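Local coordinates for protein Esterase/lipase (Uncultured bacterium, PDB 3K6K) that probably hydrolyses carboxylic ester bonds as an alpha/beta-hydrolase esterase/lipase related to hormone-sensitive lipase, at residues G180-S185 and K298-W303; F187-L192 and S231-D236; M243-G248 and V271-W276. All blocks are in the same frame, centred on the assembly; numbering follows the deposited sequence.

Contact 1: residues G180-S185 and K298-W303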
ATOM      1  N   GLY A 180       4.943  10.475 -12.452  1.00 19.32           N
ATOM      2  CA  GLY A 180       4.652   9.833 -11.128  1.00 18.23           C
ATOM      3  C   GLY A 180       5.198  10.584  -9.898  1.00 17.66           C
ATOM      4  O   GLY A 180       5.990  11.504 -10.004  1.00 17.72           O
ATOM      5  N   LEU A 181       4.727  10.220  -8.722  1.00 16.94           N
ATOM      6  CA  LEU A 181       5.210  10.779  -7.512  1.00 15.83           C
ATOM      7  C   LEU A 181       5.803   9.634  -6.673  1.00 16.41           C
ATOM      8  O   LEU A 181       5.069   8.648  -6.400  1.00 17.29           O
ATOM      9  CB  LEU A 181       4.020  11.423  -6.769  1.00 15.97           C
ATOM     10  CG  LEU A 181       3.216  12.522  -7.515  1.00 13.24           C
ATOM     11  CD1 LEU A 181       1.911  12.809  -6.856  1.00 11.06           C
ATOM     12  CD2 LEU A 181       3.992  13.820  -7.620  1.00  8.40           C
ATOM     13  N   VAL A 182       7.092   9.710  -6.272  1.00 15.66           N
ATOM     14  CA  VAL A 182       7.624   8.824  -5.208  1.00 14.34           C
ATOM     15  C   VAL A 182       7.803   9.498  -3.845  1.00 15.71           C
ATOM     16  O   VAL A 182       8.345  10.606  -3.744  1.00 16.54           O
ATOM     17  CB  VAL A 182       8.911   8.178  -5.605  1.00 14.48           C
ATOM     18  CG1 VAL A 182       9.325   7.130  -4.560  1.00 11.44           C
ATOM     19  CG2 VAL A 182       8.752   7.498  -6.977  1.00 13.72           C
ATOM     20  N   MET A 183       7.381   8.834  -2.772  1.00 16.08           N
ATOM     21  CA  MET A 183       7.476   9.405  -1.415  1.00 15.77           C
ATOM     22  C   MET A 183       8.010   8.409  -0.367  1.00 16.49           C
ATOM     23  O   MET A 183       7.489   7.323  -0.196  1.00 17.26           O
ATOM     24  CB  MET A 183       6.122   9.992  -0.945  1.00 14.58           C
ATOM     25  CG  MET A 183       5.593  11.123  -1.827  1.00 13.10           C
ATOM     26  SD  MET A 183       3.883  11.497  -1.387  1.00 17.06           S
ATOM     27  CE  MET A 183       3.014  10.456  -2.546  1.00 12.44           C
ATOM     28  N   LEU A 184       9.056   8.800   0.345  1.00 17.09           N
ATOM     29  CA  LEU A 184       9.738   7.922   1.287  1.00 16.88           C
ATOM     30  C   LEU A 184       9.326   8.466   2.665  1.00 16.91           C
ATOM     31  O   LEU A 184       9.704   9.602   2.997  1.00 17.67           O
ATOM     32  CB  LEU A 184      11.255   8.062   1.022  1.00 16.61           C
ATOM     33  CG  LEU A 184      11.984   7.184   0.004  1.00 18.37           C
ATOM     34  CD1 LEU A 184      11.080   6.510  -1.048  1.00 16.72           C
ATOM     35  CD2 LEU A 184      13.272   7.771  -0.636  1.00 15.35           C
ATOM     36  N   SER A 185       8.491   7.731   3.428  1.00 16.56           N
ATOM     37  CA  SER A 185       8.033   8.150   4.757  1.00 16.01           C
ATOM     38  C   SER A 185       7.487   9.587   4.753  1.00 17.31           C
ATOM     39  O   SER A 185       7.930  10.425   5.575  1.00 17.89           O
ATOM     40  CB  SER A 185       9.190   8.121   5.772  1.00 15.58           C
ATOM     41  OG  SER A 185       9.709   6.794   6.005  1.00 15.86           O
ATOM     42  N   LYS A 298      16.048  -0.340  -4.949  1.00 16.49           N
ATOM     43  CA  LYS A 298      16.030  -1.124  -6.149  1.00 19.74           C
ATOM     44  C   LYS A 298      14.616  -1.094  -6.710  1.00 19.38           C
ATOM     45  O   LYS A 298      14.440  -0.796  -7.897  1.00 19.73           O
ATOM     46  CB  LYS A 298      16.472  -2.561  -5.851  1.00 21.21           C
ATOM     47  CG  LYS A 298      17.009  -3.351  -7.086  1.00 28.73           C
ATOM     48  CD  LYS A 298      18.568  -3.136  -7.346  1.00 36.71           C
ATOM     49  CE  LYS A 298      19.504  -4.123  -6.598  1.00 38.74           C
ATOM     50  NZ  LYS A 298      19.793  -3.772  -5.157  1.00 41.99           N
ATOM     51  N   GLU A 299      13.624  -1.356  -5.853  1.00 18.07           N
ATOM     52  CA  GLU A 299      12.236  -1.368  -6.273  1.00 17.64           C
ATOM     53  C   GLU A 299      11.714  -0.009  -6.757  1.00 17.95           C
ATOM     54  O   GLU A 299      10.972   0.037  -7.763  1.00 16.90           O
ATOM     55  CB  GLU A 299      11.331  -1.910  -5.171  1.00 17.64           C
ATOM     56  CG  GLU A 299      11.607  -3.329  -4.868  1.00 19.10           C
ATOM     57  CD  GLU A 299      10.744  -3.905  -3.766  1.00 21.93           C
ATOM     58  OE1 GLU A 299      10.971  -5.100  -3.478  1.00 24.81           O
ATOM     59  OE2 GLU A 299       9.857  -3.200  -3.207  1.00 21.77           O
ATOM     60  N   ILE A 300      12.097   1.064  -6.041  1.00 16.89           N
ATOM     61  CA  ILE A 300      11.703   2.418  -6.377  1.00 16.00           C
ATOM     62  C   ILE A 300      12.182   2.745  -7.762  1.00 17.55           C
ATOM     63  O   ILE A 300      11.451   3.370  -8.548  1.00 16.52           O
ATOM     64  CB  ILE A 300      12.293   3.471  -5.428  1.00 15.63           C
ATOM     65  CG1 ILE A 300      11.564   3.510  -4.063  1.00 15.80           C
ATOM     66  CG2 ILE A 300      12.201   4.872  -6.059  1.00 11.03           C
ATOM     67  CD1 ILE A 300      12.457   4.022  -2.971  1.00 12.69           C
ATOM     68  N   CYS A 301      13.415   2.322  -8.055  1.00 18.84           N
ATOM     69  CA  CYS A 301      14.017   2.612  -9.351  1.00 21.03           C
ATOM     70  C   CYS A 301      13.314   1.809 -10.432  1.00 21.21           C
ATOM     71  O   CYS A 301      13.017   2.343 -11.489  1.00 22.32           O
ATOM     72  CB  CYS A 301      15.550   2.425  -9.353  1.00 19.34           C
ATOM     73  SG  CYS A 301      16.391   3.792  -8.434  1.00 25.72           S
ATOM     74  N   HIS A 302      13.028   0.550 -10.162  1.00 21.82           N
ATOM     75  CA  HIS A 302      12.273  -0.229 -11.108  1.00 24.29           C
ATOM     76  C   HIS A 302      10.940   0.509 -11.412  1.00 23.81           C
ATOM     77  O   HIS A 302      10.525   0.660 -12.585  1.00 24.45           O
ATOM     78  CB  HIS A 302      12.025  -1.634 -10.550  1.00 25.20           C
ATOM     79  CG  HIS A 302      11.606  -2.634 -11.586  1.00 31.73           C
ATOM     80  ND1 HIS A 302      12.517  -3.326 -12.367  1.00 38.52           N
ATOM     81  CD2 HIS A 302      10.377  -3.071 -11.970  1.00 36.65           C
ATOM     82  CE1 HIS A 302      11.869  -4.145 -13.184  1.00 38.23           C
ATOM     83  NE2 HIS A 302      10.571  -4.004 -12.971  1.00 38.02           N
ATOM     84  N   TRP A 303      10.275   0.974 -10.360  1.00 22.87           N
ATOM     85  CA  TRP A 303       9.039   1.677 -10.520  1.00 22.04           C
ATOM     86  C   TRP A 303       9.282   2.877 -11.393  1.00 22.42           C
ATOM     87  O   TRP A 303       8.547   3.118 -12.360  1.00 22.28           O
ATOM     88  CB  TRP A 303       8.528   2.139  -9.194  1.00 21.13           C
ATOM     89  CG  TRP A 303       7.100   2.570  -9.212  1.00 19.90           C
ATOM     90  CD1 TRP A 303       5.960   1.757  -9.051  1.00 17.36           C
ATOM     91  CD2 TRP A 303       6.615   3.906  -9.303  1.00 15.04           C
ATOM     92  NE1 TRP A 303       4.824   2.543  -9.092  1.00 13.07           N
ATOM     93  CE2 TRP A 303       5.201   3.856  -9.236  1.00 13.90           C
ATOM     94  CE3 TRP A 303       7.228   5.135  -9.428  1.00 12.64           C
ATOM     95  CZ2 TRP A 303       4.409   5.024  -9.272  1.00 16.09           C
ATOM     96  CZ3 TRP A 303       6.452   6.262  -9.495  1.00 13.87           C
ATOM     97  CH2 TRP A 303       5.050   6.207  -9.406  1.00 15.22           C
TER
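Strand 180-184 and helix 298-303 pack V182 against I300 and W303, with their axes 10.4 Å apart and running nearly antiparallel at 170°. This is the layering of helix on sheet of the alpha/beta hydrolase fold: the helix following the last strand lies back across the central sheet. No hydrogen bond crosses, and the joint is apolar. The two methyls of V182 divide the work. CG1, set anti to the backbone N (chi1 -172°), goes to CG2 of I300, while CG2 lies 3.6 Å from CZ3 of W303. The W303 side chain runs past V182 in the opposite direction, its six-membered ring reaching along to G180, where CH2 comes 4.0 Å from CA of G180; a CB on G180 would clash with this ring. An alanine at W303 would take away the indole, and would probably open a gap beside V182 and G180 and leave OE1 of E272, the acceptor of the indole N-H, without that donor. Toward the other end of the strand, L184 also touches L102 and Q284. Its methyl CD1 meets CD1 of I300 tip to tip at 3.4 Å, tighter than usual for two carbons.

Contact 2: residues F187-L192 and S231-D236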
ATOM      1  N   PHE A 187       5.807  13.161   5.233  1.00 17.77           N
ATOM      2  CA  PHE A 187       5.255  13.931   6.382  1.00 17.43           C
ATOM      3  C   PHE A 187       4.119  14.757   5.809  1.00 17.64           C
ATOM      4  O   PHE A 187       4.356  15.722   5.091  1.00 17.15           O
ATOM      5  CB  PHE A 187       6.350  14.828   6.969  1.00 17.63           C
ATOM      6  CG  PHE A 187       5.941  15.602   8.230  1.00 17.78           C
ATOM      7  CD1 PHE A 187       6.648  16.727   8.602  1.00 18.37           C
ATOM      8  CD2 PHE A 187       4.899  15.157   9.063  1.00 19.05           C
ATOM      9  CE1 PHE A 187       6.319  17.425   9.722  1.00 19.87           C
ATOM     10  CE2 PHE A 187       4.589  15.820  10.202  1.00 17.38           C
ATOM     11  CZ  PHE A 187       5.307  16.962  10.551  1.00 19.27           C
ATOM     12  N   VAL A 188       2.881  14.350   6.071  1.00 17.39           N
ATOM     13  CA  VAL A 188       1.784  14.921   5.347  1.00 17.55           C
ATOM     14  C   VAL A 188       0.627  15.331   6.217  1.00 18.00           C
ATOM     15  O   VAL A 188      -0.408  15.758   5.698  1.00 18.85           O
ATOM     16  CB  VAL A 188       1.284  13.990   4.225  1.00 17.90           C
ATOM     17  CG1 VAL A 188       2.184  14.109   3.040  1.00 17.41           C
ATOM     18  CG2 VAL A 188       1.154  12.546   4.709  1.00 15.70           C
ATOM     19  N   ASP A 189       0.781  15.200   7.527  1.00 17.84           N
ATOM     20  CA  ASP A 189      -0.250  15.677   8.441  1.00 16.86           C
ATOM     21  C   ASP A 189       0.360  16.413   9.617  1.00 18.24           C
ATOM     22  O   ASP A 189       0.617  15.797  10.638  1.00 18.59           O
ATOM     23  CB  ASP A 189      -1.055  14.524   8.982  1.00 16.06           C
ATOM     24  CG  ASP A 189      -2.310  14.985   9.722  1.00 16.34           C
ATOM     25  OD1 ASP A 189      -3.177  14.149  10.017  1.00 16.15           O
ATOM     26  OD2 ASP A 189      -2.433  16.191  10.015  1.00 13.16           O
ATOM     27  N   LEU A 190       0.581  17.728   9.485  1.00 18.33           N
ATOM     28  CA  LEU A 190       1.172  18.522  10.571  1.00 18.52           C
ATOM     29  C   LEU A 190       0.298  18.701  11.787  1.00 18.59           C
ATOM     30  O   LEU A 190       0.715  19.345  12.770  1.00 20.46           O
ATOM     31  CB  LEU A 190       1.675  19.863  10.078  1.00 17.64           C
ATOM     32  CG  LEU A 190       3.097  19.616   9.556  1.00 18.31           C
ATOM     33  CD1 LEU A 190       3.082  18.702   8.304  1.00 11.10           C
ATOM     34  CD2 LEU A 190       3.760  20.966   9.240  1.00 19.41           C
ATOM     35  N   THR A 191      -0.887  18.092  11.773  1.00 18.31           N
ATOM     36  CA  THR A 191      -1.651  17.973  13.019  1.00 16.58           C
ATOM     37  C   THR A 191      -1.127  16.928  13.973  1.00 17.54           C
ATOM     38  O   THR A 191      -1.443  16.980  15.149  1.00 18.72           O
ATOM     39  CB  THR A 191      -3.189  17.754  12.829  1.00 15.90           C
ATOM     40  OG1 THR A 191      -3.455  16.385  12.530  1.00 14.95           O
ATOM     41  CG2 THR A 191      -3.804  18.660  11.740  1.00 10.57           C
ATOM     42  N   LEU A 192      -0.391  15.925  13.489  1.00 19.58           N
ATOM     43  CA  LEU A 192       0.213  14.915  14.377  1.00 20.12           C
ATOM     44  C   LEU A 192      -0.733  14.284  15.418  1.00 22.43           C
ATOM     45  O   LEU A 192      -0.496  14.435  16.613  1.00 23.62           O
ATOM     46  CB  LEU A 192       1.442  15.504  15.100  1.00 20.05           C
ATOM     47  CG  LEU A 192       2.533  16.216  14.245  1.00 18.90           C
ATOM     48  CD1 LEU A 192       3.403  17.074  15.112  1.00 17.40           C
ATOM     49  CD2 LEU A 192       3.431  15.224  13.539  1.00 19.17           C
ATOM     50  N   SER A 231      -0.691  20.259   4.916  1.00 19.34           N
ATOM     51  CA  SER A 231      -1.053  18.868   5.245  1.00 18.72           C
ATOM     52  C   SER A 231      -1.918  18.204   4.131  1.00 18.80           C
ATOM     53  O   SER A 231      -3.179  18.076   4.249  1.00 17.63           O
ATOM     54  CB  SER A 231      -1.734  18.778   6.606  1.00 18.99           C
ATOM     55  OG  SER A 231      -0.915  19.297   7.668  1.00 18.83           O
ATOM     56  N   PRO A 232      -1.245  17.735   3.057  1.00 18.34           N
ATOM     57  CA  PRO A 232      -1.972  17.270   1.878  1.00 18.41           C
ATOM     58  C   PRO A 232      -2.987  16.171   2.186  1.00 19.94           C
ATOM     59  O   PRO A 232      -3.927  15.950   1.432  1.00 21.01           O
ATOM     60  CB  PRO A 232      -0.820  16.809   0.966  1.00 19.07           C
ATOM     61  CG  PRO A 232       0.322  17.724   1.322  1.00 16.22           C
ATOM     62  CD  PRO A 232       0.217  17.671   2.827  1.00 17.87           C
ATOM     63  N   VAL A 233      -2.833  15.506   3.317  1.00 20.27           N
ATOM     64  CA  VAL A 233      -3.858  14.607   3.783  1.00 21.51           C
ATOM     65  C   VAL A 233      -5.292  15.246   3.758  1.00 22.00           C
ATOM     66  O   VAL A 233      -6.286  14.569   3.498  1.00 22.03           O
ATOM     67  CB  VAL A 233      -3.414  14.000   5.130  1.00 21.08           C
ATOM     68  CG1 VAL A 233      -4.529  13.704   5.988  1.00 22.48           C
ATOM     69  CG2 VAL A 233      -2.588  12.738   4.887  1.00 20.81           C
ATOM     70  N   TYR A 234      -5.380  16.546   3.981  1.00 22.21           N
ATOM     71  CA  TYR A 234      -6.667  17.236   3.991  1.00 22.45           C
ATOM     72  C   TYR A 234      -7.021  17.805   2.619  1.00 22.19           C
ATOM     73  O   TYR A 234      -8.004  18.473   2.507  1.00 23.80           O
ATOM     74  CB  TYR A 234      -6.694  18.308   5.118  1.00 22.73           C
ATOM     75  CG  TYR A 234      -6.435  17.623   6.459  1.00 25.60           C
ATOM     76  CD1 TYR A 234      -7.447  16.887   7.095  1.00 27.69           C
ATOM     77  CD2 TYR A 234      -5.164  17.615   7.030  1.00 24.13           C
ATOM     78  CE1 TYR A 234      -7.186  16.196   8.272  1.00 29.39           C
ATOM     79  CE2 TYR A 234      -4.900  16.931   8.207  1.00 25.41           C
ATOM     80  CZ  TYR A 234      -5.900  16.222   8.825  1.00 28.36           C
ATOM     81  OH  TYR A 234      -5.633  15.530  10.000  1.00 28.18           O
ATOM     82  N   ALA A 235      -6.244  17.533   1.571  1.00 21.62           N
ATOM     83  CA  ALA A 235      -6.505  18.142   0.232  1.00 21.57           C
ATOM     84  C   ALA A 235      -7.657  17.511  -0.590  1.00 21.45           C
ATOM     85  O   ALA A 235      -8.214  16.477  -0.225  1.00 21.97           O
ATOM     86  CB  ALA A 235      -5.229  18.177  -0.612  1.00 20.36           C
ATOM     87  N   ASP A 236      -8.003  18.163  -1.692  1.00 20.92           N
ATOM     88  CA  ASP A 236      -8.719  17.530  -2.776  1.00 20.78           C
ATOM     89  C   ASP A 236      -7.607  17.001  -3.649  1.00 20.25           C
ATOM     90  O   ASP A 236      -6.907  17.737  -4.342  1.00 20.50           O
ATOM     91  CB  ASP A 236      -9.589  18.519  -3.547  1.00 20.62           C
ATOM     92  CG  ASP A 236     -10.069  17.962  -4.876  1.00 22.59           C
ATOM     93  OD1 ASP A 236      -9.918  16.738  -5.097  1.00 23.36           O
ATOM     94  OD2 ASP A 236     -10.579  18.761  -5.703  1.00 22.49           O
TER
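V188 and D189 lie against the short 3-10 turn 232-234 and the serine before it, two irregular segments joined by polar and apolar contacts in turn. Among the hydrogen bonds across the contact, one runs from the backbone N of L190 to OG of S231 at 2.8 Å; the same hydroxyl is also bonded to the backbone O of R225, which ties a third piece of chain to this point. The N of V233 points to O of V188 at 3.4 Å, a weak bond although fairly straight at 163°.

The carboxylate of D189 serves both segments. Its CG lies anti to the backbone N (chi1 -169°), which carries the carboxylate across to the OH of Y234. OD1 takes a weak bond from OH of Y234 at 2.8 Å and forms a salt bridge with R194. OD2 lies at the edge of the Y234 ring, near its plane, with the carboxylate turned 77° against the ring. OD2 also accepts from N of T191 at 3.0 Å, an Asx turn, and from OG1 of T191 at 2.7 Å, both donors arriving from the same face of the carboxylate. The group is thus held by T191, R194 and, weakly, Y234, and R194 would probably favour its charged form. The Asx turn overlaps a type I beta turn from D189 to L192.

Apolar contacts centre on V188, whose side chain crosses those of P232 and V233 at about a right angle; CG1 meets CD of P232 and CG2 lies 3.8 Å from CG2 of V233.

In the alpha/beta hydrolase fold the pair joins the loop after strand 180-184 to the loop leading into strand 243-248. P232 packs on helix 158-172, V233 on helix 254-266, and L190 on helix 209-220.

Contact 3: residues M243-G248 and V271-W276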
ATOM      1  N   MET A 243       1.176   7.276  -7.504  1.00 13.39           N
ATOM      2  CA  MET A 243       1.971   7.422  -6.317  1.00 13.80           C
ATOM      3  C   MET A 243       2.561   6.073  -5.901  1.00 15.10           C
ATOM      4  O   MET A 243       1.864   5.046  -5.937  1.00 15.38           O
ATOM      5  CB  MET A 243       1.083   7.945  -5.209  1.00 13.62           C
ATOM      6  CG  MET A 243       0.644   9.402  -5.340  1.00 14.70           C
ATOM      7  SD  MET A 243      -0.377   9.753  -3.882  1.00 15.28           S
ATOM      8  CE  MET A 243      -0.775  11.507  -3.964  1.00 18.13           C
ATOM      9  N   LEU A 244       3.859   6.082  -5.560  1.00 14.71           N
ATOM     10  CA  LEU A 244       4.510   4.973  -4.883  1.00 12.81           C
ATOM     11  C   LEU A 244       4.952   5.582  -3.558  1.00 13.17           C
ATOM     12  O   LEU A 244       5.629   6.608  -3.545  1.00 13.24           O
ATOM     13  CB  LEU A 244       5.688   4.451  -5.693  1.00 13.84           C
ATOM     14  CG  LEU A 244       6.474   3.263  -5.059  1.00 14.47           C
ATOM     15  CD1 LEU A 244       5.702   1.862  -5.129  1.00  7.50           C
ATOM     16  CD2 LEU A 244       7.888   3.176  -5.644  1.00 10.42           C
ATOM     17  N   ILE A 245       4.461   5.022  -2.448  1.00 12.46           N
ATOM     18  CA  ILE A 245       4.869   5.369  -1.083  1.00 11.09           C
ATOM     19  C   ILE A 245       5.669   4.186  -0.452  1.00 11.85           C
ATOM     20  O   ILE A 245       5.258   3.011  -0.496  1.00 13.31           O
ATOM     21  CB  ILE A 245       3.625   5.752  -0.184  1.00 11.68           C
ATOM     22  CG1 ILE A 245       2.763   6.822  -0.845  1.00  7.51           C
ATOM     23  CG2 ILE A 245       4.077   6.289   1.184  1.00 10.68           C
ATOM     24  CD1 ILE A 245       1.475   6.924  -0.270  1.00  8.51           C
ATOM     25  N   HIS A 246       6.852   4.459   0.070  1.00 11.27           N
ATOM     26  CA  HIS A 246       7.501   3.477   0.942  1.00 11.19           C
ATOM     27  C   HIS A 246       7.552   3.983   2.364  1.00 11.64           C
ATOM     28  O   HIS A 246       7.580   5.205   2.571  1.00 11.95           O
ATOM     29  CB  HIS A 246       8.884   3.159   0.454  1.00 10.87           C
ATOM     30  CG  HIS A 246       8.878   2.224  -0.693  1.00  9.10           C
ATOM     31  ND1 HIS A 246      10.004   1.559  -1.123  1.00 11.49           N
ATOM     32  CD2 HIS A 246       7.854   1.777  -1.454  1.00 11.18           C
ATOM     33  CE1 HIS A 246       9.682   0.790  -2.145  1.00 12.90           C
ATOM     34  NE2 HIS A 246       8.375   0.876  -2.343  1.00  9.43           N
ATOM     35  N   VAL A 247       7.572   3.089   3.350  1.00 10.55           N
ATOM     36  CA  VAL A 247       7.679   3.562   4.729  1.00 12.08           C
ATOM     37  C   VAL A 247       8.079   2.367   5.601  1.00 13.64           C
ATOM     38  O   VAL A 247       7.946   1.202   5.166  1.00 14.59           O
ATOM     39  CB  VAL A 247       6.293   4.220   5.166  1.00 12.48           C
ATOM     40  CG1 VAL A 247       5.112   3.176   5.096  1.00 10.48           C
ATOM     41  CG2 VAL A 247       6.356   4.922   6.509  1.00 10.25           C
ATOM     42  N   GLY A 248       8.561   2.642   6.817  1.00 14.05           N
ATOM     43  CA  GLY A 248       8.911   1.605   7.774  1.00 13.93           C
ATOM     44  C   GLY A 248       7.859   1.422   8.848  1.00 14.40           C
ATOM     45  O   GLY A 248       6.986   2.297   9.029  1.00 15.67           O
ATOM     46  N   VAL A 271      -2.339   4.281  -6.221  1.00 15.88           N
ATOM     47  CA  VAL A 271      -1.461   4.341  -5.086  1.00 15.77           C
ATOM     48  C   VAL A 271      -0.957   2.963  -4.767  1.00 16.22           C
ATOM     49  O   VAL A 271      -1.726   1.996  -4.656  1.00 14.67           O
ATOM     50  CB  VAL A 271      -2.119   4.921  -3.790  1.00 15.50           C
ATOM     51  CG1 VAL A 271      -1.077   4.983  -2.676  1.00 15.48           C
ATOM     52  CG2 VAL A 271      -2.646   6.333  -3.997  1.00 13.52           C
ATOM     53  N   GLU A 272       0.352   2.877  -4.616  1.00 16.49           N
ATOM     54  CA  GLU A 272       0.964   1.644  -4.161  1.00 18.74           C
ATOM     55  C   GLU A 272       1.833   1.954  -2.978  1.00 18.33           C
ATOM     56  O   GLU A 272       2.693   2.834  -3.028  1.00 19.58           O
ATOM     57  CB  GLU A 272       1.808   1.046  -5.278  1.00 20.25           C
ATOM     58  CG  GLU A 272       1.145   1.117  -6.625  1.00 22.27           C
ATOM     59  CD  GLU A 272       2.050   0.582  -7.764  1.00 29.69           C
ATOM     60  OE1 GLU A 272       2.149   1.292  -8.806  1.00 25.34           O
ATOM     61  OE2 GLU A 272       2.661  -0.528  -7.583  1.00 30.40           O
ATOM     62  N   LEU A 273       1.617   1.237  -1.913  1.00 17.45           N
ATOM     63  CA  LEU A 273       2.243   1.525  -0.672  1.00 16.35           C
ATOM     64  C   LEU A 273       2.860   0.231  -0.189  1.00 16.38           C
ATOM     65  O   LEU A 273       2.142  -0.775  -0.123  1.00 16.32           O
ATOM     66  CB  LEU A 273       1.179   1.950   0.280  1.00 16.38           C
ATOM     67  CG  LEU A 273       1.356   2.398   1.741  1.00 17.89           C
ATOM     68  CD1 LEU A 273       0.622   1.474   2.665  1.00 12.38           C
ATOM     69  CD2 LEU A 273       2.778   2.682   2.186  1.00 17.70           C
ATOM     70  N   LYS A 274       4.169   0.262   0.133  1.00 13.87           N
ATOM     71  CA  LYS A 274       4.808  -0.819   0.823  1.00 13.29           C
ATOM     72  C   LYS A 274       5.303  -0.361   2.211  1.00 13.02           C
ATOM     73  O   LYS A 274       5.897   0.695   2.372  1.00 11.90           O
ATOM     74  CB  LYS A 274       5.963  -1.373  -0.020  1.00 13.31           C
ATOM     75  CG  LYS A 274       6.519  -2.706   0.460  1.00 15.35           C
ATOM     76  CD  LYS A 274       7.512  -3.205  -0.590  1.00 17.51           C
ATOM     77  CE  LYS A 274       8.158  -4.558  -0.259  1.00 16.91           C
ATOM     78  NZ  LYS A 274       8.840  -4.936  -1.543  1.00 19.14           N
ATOM     79  N   ILE A 275       5.073  -1.203   3.210  1.00 13.07           N
ATOM     80  CA  ILE A 275       5.531  -0.927   4.545  1.00 10.55           C
ATOM     81  C   ILE A 275       6.589  -1.929   4.932  1.00 10.87           C
ATOM     82  O   ILE A 275       6.334  -3.145   4.830  1.00 11.45           O
ATOM     83  CB  ILE A 275       4.388  -1.050   5.515  1.00  9.19           C
ATOM     84  CG1 ILE A 275       3.296  -0.015   5.167  1.00  7.13           C
ATOM     85  CG2 ILE A 275       4.918  -0.821   6.907  1.00  6.42           C
ATOM     86  CD1 ILE A 275       2.032  -0.236   5.992  1.00  5.99           C
ATOM     87  N   TRP A 276       7.720  -1.448   5.440  1.00  9.00           N
ATOM     88  CA  TRP A 276       8.884  -2.294   5.633  1.00  9.85           C
ATOM     89  C   TRP A 276       9.176  -2.651   7.087  1.00 10.43           C
ATOM     90  O   TRP A 276       9.537  -1.791   7.878  1.00  8.94           O
ATOM     91  CB  TRP A 276      10.147  -1.711   4.970  1.00  8.73           C
ATOM     92  CG  TRP A 276      10.025  -1.490   3.469  1.00 10.06           C
ATOM     93  CD1 TRP A 276       9.288  -0.520   2.846  1.00  7.35           C
ATOM     94  CD2 TRP A 276      10.746  -2.190   2.404  1.00 12.65           C
ATOM     95  NE1 TRP A 276       9.443  -0.621   1.463  1.00  8.20           N
ATOM     96  CE2 TRP A 276      10.346  -1.608   1.176  1.00  8.44           C
ATOM     97  CE3 TRP A 276      11.669  -3.252   2.382  1.00  9.89           C
ATOM     98  CZ2 TRP A 276      10.809  -2.055  -0.034  1.00  8.33           C
ATOM     99  CZ3 TRP A 276      12.129  -3.684   1.178  1.00 14.23           C
ATOM    100  CH2 TRP A 276      11.704  -3.080  -0.030  1.00  9.56           C
TER
HETATM  101  O   HOH W   1       0.771   3.897  -8.228  1.00 18.48           O
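V247 and W276 are joined by the shortest rung between two parallel strands, N of W276 giving its hydrogen to O of V247 at 2.7 Å in the carbonyl plane. Four more backbone bonds continue the ladder: E272 N to M243 O, I245 N to E272 O, K274 N to I245 O and V247 N to K274 O. The strand axes are 4.5 Å apart and cross at -17°.

On the face bearing H246, NE1 of W276 sits 3.4 Å above the imidazole plane, offset toward its rim, with the two ring planes oblique at 55°. CB of K274 lies 3.9 Å from CD2 of H246, the two side chains running side by side. Beyond this point the K274 chain stays extended, passing CE over one face of the indole on its way to E299. S296 bonds ND1 of H246 and probably fixes the turn of that ring.

The strands are the two ends of a beta-alpha-beta crossover through helix 254-266, within the alpha/beta hydrolase sheet. That helix packs on the other face, where CG1 of V247 wedges between CG1 of I275 at 3.7 Å and CD2 of L273 at 3.8 Å. Its chi1 of 61° places CG1 between the backbone N and carbonyl carbon. Farther along this face, CD1 of I245 meets CG1 of V271.

At the start of the strands a water donates to O of M243 and to OE1 of E272, the oxygen that also takes the W303 indole N-H. Past the outer strand, residues 271-275 form an antiparallel ladder with a strand of the second subunit, carrying the sheet across the interface, and L273 packs on L273 of that subunit.

Contacts 1 and 3 are neighbours, with centres 8 Å apart, on one sheet in which strands 180-184, 243-248 and 271-276 lie in that order. Helix 291-305, which follows strand 271-276 in the chain, spans them: the K274-E299 salt bridge, 2.6 Å between NZ and OE2, and the packing of W303 on L244 tie it to both outer strands. Contact 2 lies about 20 Å from contact 1 and 17 Å from contact 3, centre to centre, among the loops on the sheet's other flank. Along the chain, contacts 2 and 3 follow each other inside the loop closed by contact 1. Contacts 1 and 3 lie near the probable Ser-His-Glu triad, and of the three only contact 3 reaches the second subunit.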